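Local atomic coordinates of epoxide hydrolase (Aspergillus niger, PDB entry 3G02), a protein that probably hydrolyses epoxides to vicinal diols, here in an enantioselective form obtained by directed evolution and built on the alpha/beta hydrolase fold. Residues P111-H116 against Y187-G192. The protein carries 9 engineered substitutions. Numbering follows the deposited sequence.
Sequences PIALLH and YIIQGG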
loop_
_atom_site.group_PDB
_atom_site.type_symbol
_atom_site.label_atom_id
_atom_site.label_comp_id
_atom_site.label_asym_id
_atom_site.label_seq_id
_atom_site.Cartn_x
_atom_site.Cartn_y
_atom_site.Cartn_z
ATOM N N PRO A 111 -37.445 12.967 0.529
ATOM C CA PRO A 111 -36.527 11.896 0.133
ATOM C C PRO A 111 -35.067 12.244 0.415
ATOM O O PRO A 111 -34.584 13.293 -0.009
ATOM C CB PRO A 111 -36.745 11.785 -1.380
ATOM C CG PRO A 111 -37.968 12.650 -1.682
ATOM C CD PRO A 111 -37.964 13.698 -0.641
ATOM N N ILE A 112 -34.381 11.364 1.141
ATOM C CA ILE A 112 -32.959 11.546 1.430
ATOM C C ILE A 112 -32.214 10.261 1.087
ATOM O O ILE A 112 -32.647 9.173 1.462
ATOM C CB ILE A 112 -32.694 11.900 2.927
ATOM C CG1 ILE A 112 -33.580 13.060 3.398
ATOM C CG2 ILE A 112 -31.217 12.256 3.146
ATOM C CD1 ILE A 112 -33.573 13.264 4.909
ATOM N N ALA A 113 -31.103 10.399 0.364
ATOM C CA ALA A 113 -30.163 9.287 0.199
ATOM C C ALA A 113 -28.917 9.590 1.012
ATOM O O ALA A 113 -28.384 10.695 0.954
ATOM C CB ALA A 113 -29.804 9.073 -1.270
ATOM N N LEU A 114 -28.469 8.594 1.769
ATOM C CA LEU A 114 -27.304 8.741 2.635
ATOM C C LEU A 114 -26.194 7.859 2.082
ATOM O O LEU A 114 -26.395 6.662 1.877
ATOM C CB LEU A 114 -27.651 8.370 4.085
ATOM C CG LEU A 114 -28.795 9.187 4.714
ATOM C CD1 LEU A 114 -30.126 8.462 4.585
ATOM C CD2 LEU A 114 -28.512 9.500 6.176
ATOM N N LEU A 115 -25.038 8.471 1.843
ATOM C CA LEU A 115 -23.976 7.850 1.054
ATOM C C LEU A 115 -22.718 7.543 1.848
ATOM O O LEU A 115 -22.079 8.446 2.398
ATOM C CB LEU A 115 -23.614 8.726 -0.149
ATOM C CG LEU A 115 -24.746 9.194 -1.068
ATOM C CD1 LEU A 115 -24.151 9.964 -2.235
ATOM C CD2 LEU A 115 -25.579 8.024 -1.571
ATOM N N HIS A 116 -22.370 6.258 1.873
ATOM C CA HIS A 116 -21.167 5.779 2.540
ATOM C C HIS A 116 -19.916 5.992 1.678
ATOM O O HIS A 116 -19.993 6.458 0.538
ATOM C CB HIS A 116 -21.343 4.292 2.897
ATOM C CG HIS A 116 -21.158 3.357 1.740
ATOM N ND1 HIS A 116 -22.210 2.783 1.056
ATOM C CD2 HIS A 116 -20.031 2.891 1.153
ATOM C CE1 HIS A 116 -21.735 2.008 0.093
ATOM N NE2 HIS A 116 -20.415 2.061 0.130
ATOM N N TYR A 187 -34.792 15.427 -4.187
ATOM C CA TYR A 187 -34.254 14.683 -3.051
ATOM C C TYR A 187 -33.067 15.422 -2.451
ATOM O O TYR A 187 -32.498 16.319 -3.077
ATOM C CB TYR A 187 -33.859 13.253 -3.449
ATOM C CG TYR A 187 -32.811 13.165 -4.539
ATOM C CD1 TYR A 187 -31.450 13.276 -4.242
ATOM C CD2 TYR A 187 -33.178 12.964 -5.866
ATOM C CE1 TYR A 187 -30.486 13.199 -5.243
ATOM C CE2 TYR A 187 -32.221 12.875 -6.873
ATOM C CZ TYR A 187 -30.881 12.997 -6.552
ATOM O OH TYR A 187 -29.933 12.917 -7.545
ATOM N N ILE A 188 -32.702 15.028 -1.231
ATOM C CA ILE A 188 -31.541 15.570 -0.541
ATOM C C ILE A 188 -30.495 14.464 -0.408
ATOM O O ILE A 188 -30.841 13.288 -0.280
ATOM C CB ILE A 188 -31.926 16.128 0.855
ATOM C CG1 ILE A 188 -32.896 17.305 0.696
ATOM C CG2 ILE A 188 -30.687 16.559 1.646
ATOM C CD1 ILE A 188 -33.471 17.814 2.000
ATOM N N ILE A 189 -29.224 14.857 -0.465
ATOM C CA ILE A 189 -28.110 13.933 -0.250
ATOM C C ILE A 189 -27.409 14.241 1.066
ATOM O O ILE A 189 -27.103 15.396 1.355
ATOM C CB ILE A 189 -27.079 14.003 -1.407
ATOM C CG1 ILE A 189 -27.706 13.532 -2.725
ATOM C CG2 ILE A 189 -25.813 13.188 -1.078
ATOM C CD1 ILE A 189 -28.196 12.082 -2.720
ATOM N N GLN A 190 -27.173 13.194 1.855
ATOM C CA GLN A 190 -26.271 13.250 2.995
ATOM C C GLN A 190 -25.078 12.389 2.597
ATOM O O GLN A 190 -25.258 11.274 2.117
ATOM C CB GLN A 190 -26.940 12.671 4.246
ATOM C CG GLN A 190 -26.354 13.155 5.576
ATOM C CD GLN A 190 -24.930 12.686 5.818
ATOM O OE1 GLN A 190 -24.026 13.493 6.052
ATOM N NE2 GLN A 190 -24.725 11.378 5.766
ATOM N N GLY A 191 -23.873 12.920 2.759
ATOM C CA GLY A 191 -22.676 12.179 2.371
ATOM C C GLY A 191 -21.490 12.374 3.286
ATOM O O GLY A 191 -21.327 13.425 3.910
ATOM N N GLY A 192 -20.671 11.329 3.371
ATOM C CA GLY A 192 -19.372 11.375 4.030
ATOM C C GLY A 192 -18.373 10.635 3.163
ATOM O O GLY A 192 -18.765 9.882 2.267
#
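The carbonyl oxygen of Q190 takes a hydrogen bond from L115 N at 2.8 Å and a CA-H...O contact from L114 CA at 3.3 Å. I188 O is held in the same way by A113 N and I112 CA. Going the other way, P111 O accepts from I188 N at 2.8 Å and A113 O from Q190 N, the ladder of two parallel strands. P111 suits its place because this rung needs its carbonyl and no N-H, and the beta-branched I112, I188 and I189 suit extended strands in a buried sheet. The strands diverge at their C-terminal ends, where the last bond, G192 N to L115 O, is weak at 3.4 Å.

On the face of A113, I189 and L115, the small methyl of A113 leaves room for I189 to lean over, its CD1 coming within 3.7 Å of A113 CB. With I189 CG1 beside the backbone N (chi1 -65°), CG2 is left anti to that N and meets L115 CD1 at 3.8 Å. The Y187 ring stands with its edge toward I189 CG1, and its hydroxyl bonds D175. On the other face Q190 CB meets CG and CD2 of L114, both at 4.0 Å; the chain then bends at chi2 (-66°), and OE1 accepts bonds from N215 and H213, so the buried amide oxygen is satisfied.

G191 opens the GxDxG sequence of a probable nucleophile elbow, whose small residues probably allow the sharp strand-to-helix turn around D193, the predicted nucleophile. The pair forms the middle of the mixed sheet, with strand 143-148 beyond 110-115 and strand 209-214 beyond 187-191. Helix 167-180 covers the face of A113 and L115 through M178 and V174, while helix 382-396 packs V393 against I112 and I188, and L389 against L114 and Q190.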